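AxyAgu115A (Amphibacillus xylanus NBRC 15112, PDB 6NPS) is a glycoside hydrolase of family GH115, an alpha-glucuronidase that probably releases glucuronic acid side groups from hemicelluloses such as arabinoglucuronoxylan. Local coordinates at residues F173-E178 and D199-L204; G183-K188 and A195-H200; G191-E196 and W214-S219. The protein carries 3 engineered substitutions. One frame throughout, in Å; residues are numbered along the deposited sequence.

Interaction 1. Residues F173-E178 and D199-L204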
# COMPACT_ATOMS: atom_id res chain seq x y z
N PHE A 173 25.98 35.62 4.84
CA PHE A 173 25.55 34.26 4.67
C PHE A 173 26.62 33.27 5.17
O PHE A 173 27.77 33.62 5.48
CB PHE A 173 25.17 33.98 3.20
CG PHE A 173 26.32 34.20 2.19
CD1 PHE A 173 27.30 33.20 1.98
CD2 PHE A 173 26.39 35.37 1.44
CE1 PHE A 173 28.33 33.39 1.04
CE2 PHE A 173 27.41 35.57 0.48
CZ PHE A 173 28.39 34.58 0.28
N PHE A 174 26.18 32.02 5.22
CA PHE A 174 26.90 30.87 5.78
C PHE A 174 26.95 29.83 4.66
O PHE A 174 25.90 29.37 4.20
CB PHE A 174 26.11 30.33 6.98
CG PHE A 174 26.64 29.05 7.58
CD1 PHE A 174 27.98 28.69 7.49
CD2 PHE A 174 25.76 28.21 8.28
CE1 PHE A 174 28.44 27.52 8.06
CE2 PHE A 174 26.22 27.04 8.88
CZ PHE A 174 27.57 26.69 8.76
N ILE A 175 28.15 29.54 4.18
CA ILE A 175 28.36 28.39 3.30
C ILE A 175 28.33 27.13 4.16
O ILE A 175 29.24 26.91 4.96
CB ILE A 175 29.69 28.51 2.57
CG1 ILE A 175 29.78 29.84 1.84
CG2 ILE A 175 29.94 27.29 1.64
CD1 ILE A 175 31.23 30.21 1.55
N ASN A 176 27.30 26.29 4.00
CA ASN A 176 27.14 25.13 4.88
C ASN A 176 26.69 23.93 4.05
O ASN A 176 26.51 24.02 2.84
CB ASN A 176 26.13 25.42 6.00
CG ASN A 176 26.09 24.32 7.08
OD1 ASN A 176 25.02 24.00 7.61
ND2 ASN A 176 27.25 23.74 7.41
N ASP A 177 26.52 22.79 4.72
CA ASP A 177 26.03 21.58 4.06
C ASP A 177 26.78 21.35 2.75
O ASP A 177 26.19 21.07 1.70
CB ASP A 177 24.51 21.69 3.83
CG ASP A 177 23.78 22.40 4.98
OD1 ASP A 177 23.86 21.90 6.13
OD2 ASP A 177 23.13 23.44 4.76
N GLU A 178 28.10 21.52 2.80
CA GLU A 178 28.85 21.78 1.58
C GLU A 178 29.39 20.51 0.93
O GLU A 178 30.05 20.61 -0.11
CB GLU A 178 29.99 22.80 1.85
CG GLU A 178 31.16 22.29 2.73
CD GLU A 178 30.99 22.70 4.18
OE1 GLU A 178 29.85 23.05 4.59
OE2 GLU A 178 31.98 22.66 4.93
N ASP A 199 38.19 34.30 -2.86
CA ASP A 199 38.13 35.61 -3.50
C ASP A 199 36.80 35.78 -4.25
O ASP A 199 36.18 36.85 -4.18
CB ASP A 199 39.34 35.77 -4.43
CG ASP A 199 39.50 37.20 -4.93
OD1 ASP A 199 39.44 37.39 -6.17
OD2 ASP A 199 39.66 38.12 -4.10
N HIS A 200 36.31 34.73 -4.91
CA HIS A 200 35.00 34.81 -5.58
C HIS A 200 33.83 34.93 -4.59
O HIS A 200 32.83 35.61 -4.86
CB HIS A 200 34.80 33.59 -6.47
CG HIS A 200 35.86 33.44 -7.52
ND1 HIS A 200 35.79 34.06 -8.75
CD2 HIS A 200 37.01 32.72 -7.52
CE1 HIS A 200 36.85 33.75 -9.46
NE2 HIS A 200 37.61 32.94 -8.74
N VAL A 201 33.91 34.20 -3.48
CA VAL A 201 32.91 34.31 -2.42
C VAL A 201 32.90 35.72 -1.85
O VAL A 201 31.83 36.32 -1.65
CB VAL A 201 33.20 33.27 -1.31
CG1 VAL A 201 32.30 33.48 -0.10
CG2 VAL A 201 33.05 31.89 -1.85
N PHE A 202 34.08 36.26 -1.54
CA PHE A 202 34.14 37.61 -0.98
C PHE A 202 33.55 38.63 -1.97
O PHE A 202 32.86 39.56 -1.57
CB PHE A 202 35.57 38.01 -0.62
CG PHE A 202 36.23 37.11 0.42
CD1 PHE A 202 35.49 36.42 1.38
CD2 PHE A 202 37.61 36.96 0.43
CE1 PHE A 202 36.12 35.60 2.33
CE2 PHE A 202 38.26 36.13 1.37
CZ PHE A 202 37.51 35.47 2.33
N GLU A 203 33.85 38.47 -3.26
CA GLU A 203 33.35 39.42 -4.26
C GLU A 203 31.83 39.37 -4.34
O GLU A 203 31.17 40.41 -4.38
CB GLU A 203 33.97 39.12 -5.63
CG GLU A 203 33.61 40.15 -6.69
CD GLU A 203 34.11 39.81 -8.10
OE1 GLU A 203 35.07 39.01 -8.25
OE2 GLU A 203 33.55 40.39 -9.06
N LEU A 204 31.26 38.16 -4.35
CA LEU A 204 29.82 38.02 -4.40
C LEU A 204 29.16 38.69 -3.20
O LEU A 204 28.18 39.43 -3.35
CB LEU A 204 29.44 36.54 -4.46
CG LEU A 204 27.95 36.26 -4.31
CD1 LEU A 204 27.09 36.79 -5.50
CD2 LEU A 204 27.70 34.76 -4.13
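I175, just past strand 170-174, faces V201 of helix 195-207 with their CA atoms 9.4 Å apart, the spacing of a strand and a helix with one layer of side chains between them. The two elements belong to a beta-alpha-beta crossover of the TIM barrel: strand 170-174, helix 195-207, then the neighbouring parallel strand 212-214. The contact is small, wholly apolar and buried. V201 stands at its middle. With CG1 anti to the backbone N (chi1 172°), this methyl meets both residues of the strand side. I175 comes to it tip to tip, CD1 lying 3.8 Å from V201 CG1. F173 meets the same methyl with the CE1-CZ end of its ring, which approaches V201 CG1 obliquely, CZ at 4.1 Å. L204, three residues further along the helix and so on the same flank, adds a looser touch: its CD2 is 4.5 Å from F173 CZ. L213 and V449, from the barrel strands beside strand 170-174, also pack against F173 and continue the apolar layer. F202 leaves this interface to pack on helix 230-238. Within the strand side the F173 ring is also bordered by I175, two residues on: I175 CG1 lies in the ring plane, at the edge, 3.9 Å from F173 CE1.

Interaction 2. Residues G183-K188 and A195-H200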
# COMPACT_ATOMS: atom_id res chain seq x y z
N GLY A 183 32.24 20.84 -2.04
CA GLY A 183 33.56 20.26 -1.91
C GLY A 183 34.15 19.87 -3.25
O GLY A 183 35.24 20.29 -3.62
N ASN A 184 33.39 19.09 -4.03
CA ASN A 184 33.82 18.72 -5.38
C ASN A 184 33.99 19.93 -6.28
O ASN A 184 34.87 19.96 -7.15
CB ASN A 184 32.80 17.76 -5.99
CG ASN A 184 32.94 16.37 -5.46
OD1 ASN A 184 33.65 15.55 -6.04
ND2 ASN A 184 32.26 16.07 -4.36
N TRP A 185 33.12 20.92 -6.14
CA TRP A 185 33.21 22.12 -6.96
C TRP A 185 34.50 22.88 -6.67
O TRP A 185 35.26 23.22 -7.58
CB TRP A 185 31.99 23.02 -6.71
CG TRP A 185 32.04 24.36 -7.39
CD1 TRP A 185 31.79 24.61 -8.69
CD2 TRP A 185 32.39 25.61 -6.79
NE1 TRP A 185 31.93 25.96 -8.96
CE2 TRP A 185 32.29 26.60 -7.81
CE3 TRP A 185 32.74 26.01 -5.50
CZ2 TRP A 185 32.54 27.97 -7.57
CZ3 TRP A 185 33.01 27.38 -5.26
CH2 TRP A 185 32.90 28.33 -6.29
N SER A 186 34.75 23.14 -5.39
CA SER A 186 35.99 23.80 -4.96
C SER A 186 37.23 23.03 -5.42
O SER A 186 38.18 23.61 -5.96
CB SER A 186 35.97 23.96 -3.45
OG SER A 186 36.47 22.74 -2.92
N ALA A 187 37.25 21.71 -5.20
CA ALA A 187 38.41 20.90 -5.60
C ALA A 187 38.67 21.01 -7.11
O ALA A 187 39.79 21.33 -7.54
CB ALA A 187 38.22 19.44 -5.19
N LYS A 188 37.65 20.75 -7.93
CA LYS A 188 37.84 20.77 -9.38
C LYS A 188 38.25 22.15 -9.89
O LYS A 188 39.14 22.26 -10.75
CB LYS A 188 36.56 20.32 -10.09
CG LYS A 188 36.70 20.21 -11.59
CD LYS A 188 35.49 20.85 -12.27
CE LYS A 188 35.76 21.34 -13.70
NZ LYS A 188 35.40 20.28 -14.72
N ALA A 195 42.35 30.56 -0.77
CA ALA A 195 42.12 31.98 -1.02
C ALA A 195 41.67 32.24 -2.44
O ALA A 195 40.97 33.23 -2.70
CB ALA A 195 43.41 32.76 -0.75
N GLU A 196 42.09 31.40 -3.39
CA GLU A 196 41.68 31.57 -4.78
C GLU A 196 40.18 31.39 -4.91
O GLU A 196 39.49 32.18 -5.58
CB GLU A 196 42.42 30.57 -5.67
CG GLU A 196 43.88 30.95 -6.00
CD GLU A 196 44.69 31.45 -4.79
OE1 GLU A 196 44.86 30.69 -3.81
OE2 GLU A 196 45.16 32.61 -4.83
N MET A 197 39.65 30.35 -4.27
CA MET A 197 38.21 30.15 -4.26
C MET A 197 37.51 31.26 -3.48
O MET A 197 36.54 31.85 -3.97
CB MET A 197 37.91 28.77 -3.68
CG MET A 197 36.43 28.40 -3.74
SD MET A 197 35.65 28.93 -2.21
CE MET A 197 35.94 27.49 -1.18
N TYR A 198 38.03 31.62 -2.28
CA TYR A 198 37.29 32.54 -1.42
C TYR A 198 37.25 33.95 -1.99
O TYR A 198 36.36 34.72 -1.61
CB TYR A 198 37.89 32.59 0.01
CG TYR A 198 37.17 31.57 0.90
CD1 TYR A 198 35.83 31.76 1.26
CD2 TYR A 198 37.81 30.42 1.33
CE1 TYR A 198 35.15 30.83 2.02
CE2 TYR A 198 37.15 29.48 2.12
CZ TYR A 198 35.81 29.69 2.45
OH TYR A 198 35.13 28.79 3.22
N ASP A 199 38.19 34.30 -2.86
CA ASP A 199 38.13 35.61 -3.50
C ASP A 199 36.80 35.78 -4.25
O ASP A 199 36.18 36.85 -4.18
CB ASP A 199 39.34 35.77 -4.43
CG ASP A 199 39.50 37.20 -4.93
OD1 ASP A 199 39.44 37.39 -6.17
OD2 ASP A 199 39.66 38.12 -4.10
N HIS A 200 36.31 34.73 -4.91
CA HIS A 200 35.00 34.81 -5.58
C HIS A 200 33.83 34.93 -4.59
O HIS A 200 32.83 35.61 -4.86
CB HIS A 200 34.80 33.59 -6.47
CG HIS A 200 35.86 33.44 -7.52
ND1 HIS A 200 35.79 34.06 -8.75
CD2 HIS A 200 37.01 32.72 -7.52
CE1 HIS A 200 36.85 33.75 -9.46
NE2 HIS A 200 37.61 32.94 -8.74
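W185 and M197 cross obliquely where helix 181-190 meets the first turn of helix 195-207. Both helices belong to the first strand-to-helix connection of the TIM barrel, and a short loop joins them. The indole touches with its six-membered ring: CZ3 of W185 is 3.9 Å from M197 CG. A chi1 near 180° (174°) swings the W185 indole to the side of its carbonyl carbon and across to the methionine, while its NE1 bonds to the K630 carbonyl. F190 meets the indole edge-to-face. M197 starts out extended as well but bends at both chi2 and chi3, so that the methyl is directed toward S186. There CE lies 4.2 Å from S186 CB, and it also sits 4.0 Å above one face of the adjacent Y198 ring, offset toward the rim. F182 and F190 touch M197 too, so the thioether is packed among aromatic rings. S186 offers the contact its CB, since its hydroxyl is turned back onto its own helix. OG donates to G183 O at 2.8 Å, tilted 22° from the carbonyl plane, and the same oxygen accepts A187 N.

Interaction 3. Residues G191-E196 and W214-S219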
# COMPACT_ATOMS: atom_id res chain seq x y z
N GLY A 191 41.24 23.67 -6.45
CA GLY A 191 42.13 22.92 -5.59
C GLY A 191 41.79 22.91 -4.11
O GLY A 191 42.53 22.28 -3.34
N GLY A 192 40.72 23.55 -3.69
CA GLY A 192 40.25 23.40 -2.32
C GLY A 192 39.60 24.67 -1.81
O GLY A 192 39.25 25.58 -2.57
N PHE A 193 39.44 24.71 -0.49
CA PHE A 193 38.79 25.86 0.15
C PHE A 193 39.83 26.93 0.50
O PHE A 193 40.01 27.32 1.66
CB PHE A 193 38.02 25.41 1.39
CG PHE A 193 36.95 24.37 1.12
CD1 PHE A 193 37.26 23.01 1.14
CD2 PHE A 193 35.64 24.75 0.88
CE1 PHE A 193 36.27 22.05 0.92
CE2 PHE A 193 34.65 23.80 0.65
CZ PHE A 193 34.96 22.45 0.67
N ASN A 194 40.51 27.41 -0.54
CA ASN A 194 41.68 28.27 -0.40
C ASN A 194 41.33 29.70 -0.81
O ASN A 194 40.20 30.02 -1.16
CB ASN A 194 42.84 27.73 -1.24
CG ASN A 194 42.45 27.53 -2.70
OD1 ASN A 194 41.64 28.30 -3.24
ND2 ASN A 194 43.01 26.48 -3.34
N ALA A 195 42.35 30.56 -0.77
CA ALA A 195 42.12 31.98 -1.02
C ALA A 195 41.67 32.24 -2.44
O ALA A 195 40.97 33.23 -2.70
CB ALA A 195 43.41 32.76 -0.75
N GLU A 196 42.09 31.40 -3.39
CA GLU A 196 41.68 31.57 -4.78
C GLU A 196 40.18 31.39 -4.91
O GLU A 196 39.49 32.18 -5.58
CB GLU A 196 42.42 30.57 -5.67
CG GLU A 196 43.88 30.95 -6.00
CD GLU A 196 44.69 31.45 -4.79
OE1 GLU A 196 44.86 30.69 -3.81
OE2 GLU A 196 45.16 32.61 -4.83
N TRP A 214 30.03 33.39 7.45
CA TRP A 214 30.47 32.15 8.07
C TRP A 214 31.01 31.25 6.97
O TRP A 214 30.26 30.89 6.03
CB TRP A 214 29.34 31.43 8.81
CG TRP A 214 28.75 32.11 10.03
CD1 TRP A 214 29.13 33.30 10.61
CD2 TRP A 214 27.64 31.62 10.80
NE1 TRP A 214 28.29 33.58 11.68
CE2 TRP A 214 27.38 32.57 11.81
CE3 TRP A 214 26.81 30.48 10.70
CZ2 TRP A 214 26.33 32.42 12.73
CZ3 TRP A 214 25.77 30.33 11.59
CH2 TRP A 214 25.53 31.31 12.60
N PRO A 215 32.26 30.84 7.04
CA PRO A 215 32.85 30.04 5.96
C PRO A 215 32.50 28.57 6.09
O PRO A 215 31.89 28.11 7.06
CB PRO A 215 34.35 30.25 6.16
CG PRO A 215 34.48 30.38 7.65
CD PRO A 215 33.23 31.10 8.12
N ALA A 216 32.88 27.83 5.05
CA ALA A 216 32.71 26.39 5.09
C ALA A 216 33.54 25.80 6.22
O ALA A 216 34.65 26.28 6.52
CB ALA A 216 33.11 25.77 3.75
N MET A 217 32.98 24.79 6.89
CA MET A 217 33.54 24.28 8.12
C MET A 217 33.40 22.78 8.30
O MET A 217 33.84 22.27 9.33
CB MET A 217 32.89 24.97 9.34
CG MET A 217 31.37 24.96 9.23
SD MET A 217 30.44 23.71 10.15
CE MET A 217 29.94 24.70 11.56
N TRP A 218 32.81 22.05 7.34
CA TRP A 218 32.61 20.62 7.59
C TRP A 218 33.91 19.83 7.45
O TRP A 218 34.29 19.08 8.36
CB TRP A 218 31.52 20.05 6.69
CG TRP A 218 30.19 20.17 7.35
CD1 TRP A 218 29.91 20.84 8.51
CD2 TRP A 218 28.94 19.60 6.92
NE1 TRP A 218 28.58 20.75 8.82
CE2 TRP A 218 27.96 19.99 7.86
CE3 TRP A 218 28.56 18.81 5.82
CZ2 TRP A 218 26.62 19.61 7.74
CZ3 TRP A 218 27.23 18.44 5.70
CH2 TRP A 218 26.28 18.84 6.66
N SER A 219 34.58 19.93 6.29
CA SER A 219 35.88 19.30 6.08
C SER A 219 36.90 20.35 5.62
O SER A 219 37.68 20.14 4.67
CB SER A 219 35.79 18.16 5.07
OG SER A 219 35.95 18.66 3.76
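F193 and A216 make the close part of this contact, their CA atoms 7.9 Å apart. The phenyl ring brings its CD2-CE2 side against a single methyl: A216 CB is 4.0 Å from F193 CD2 and just as far from F193 CE2, oblique to the ring. Both residues are buried. A chi1 of -58° sets CG of F193 beside the backbone N, opposite the carbonyl carbon, and turns the ring toward the loop. The other side of the ring is looser and nearer solvent. There F193 CE1 approaches S219 OG at 4.4 Å, a touch without a bond; the serine is exposed, has a weak hydrogen bond to W179 NE1, and its side chain lies about 4 Å from a bound glycerol that probably came from the crystallisation liquor.

Backbone shape puts F193 in place. G191 ends the preceding helix with positive phi, and G192 (phi 148°, psi -165°) again takes angles that call for glycine. F193 then forms the centre of an inverse gamma turn, closed by a weak bond from N194 N to G192 O at 3.0 Å. Its carbonyl is held by N231 ND2. N194 is the N-cap of helix 195-207, its OD1 accepting from M197 N while ND2 reaches back to F190 O.

The pairing thus sets the turn before helix 195-207 against the loop that follows strand 212-214. That loop leaves the C-terminal end of its strand, the end at which (beta/alpha)8 barrels generally carry their active sites.

Interactions 1 and 2 set helix 195-207 against strand 170-174 and helix 181-190; interaction 3 joins the turn leading into that helix to the loop after strand 212-214. The centre of interaction 1 is nearest the chain centre, about 18 Å away; its touching residues are all buried and apolar. Interaction 2, centred about 26 Å out, is buried too but brings a thioether among aromatic rings. Interaction 3, centred about 25 Å out, mixes a buried ring-methyl contact with an exposed serine. Y198 connects them: its OH bonds to A216 N at 3.1 Å, and its CE1 packs 4.0 Å from I175 CD1. A bond from W218 N to E178 OE2 (2.6 Å) joins interactions 1 and 3.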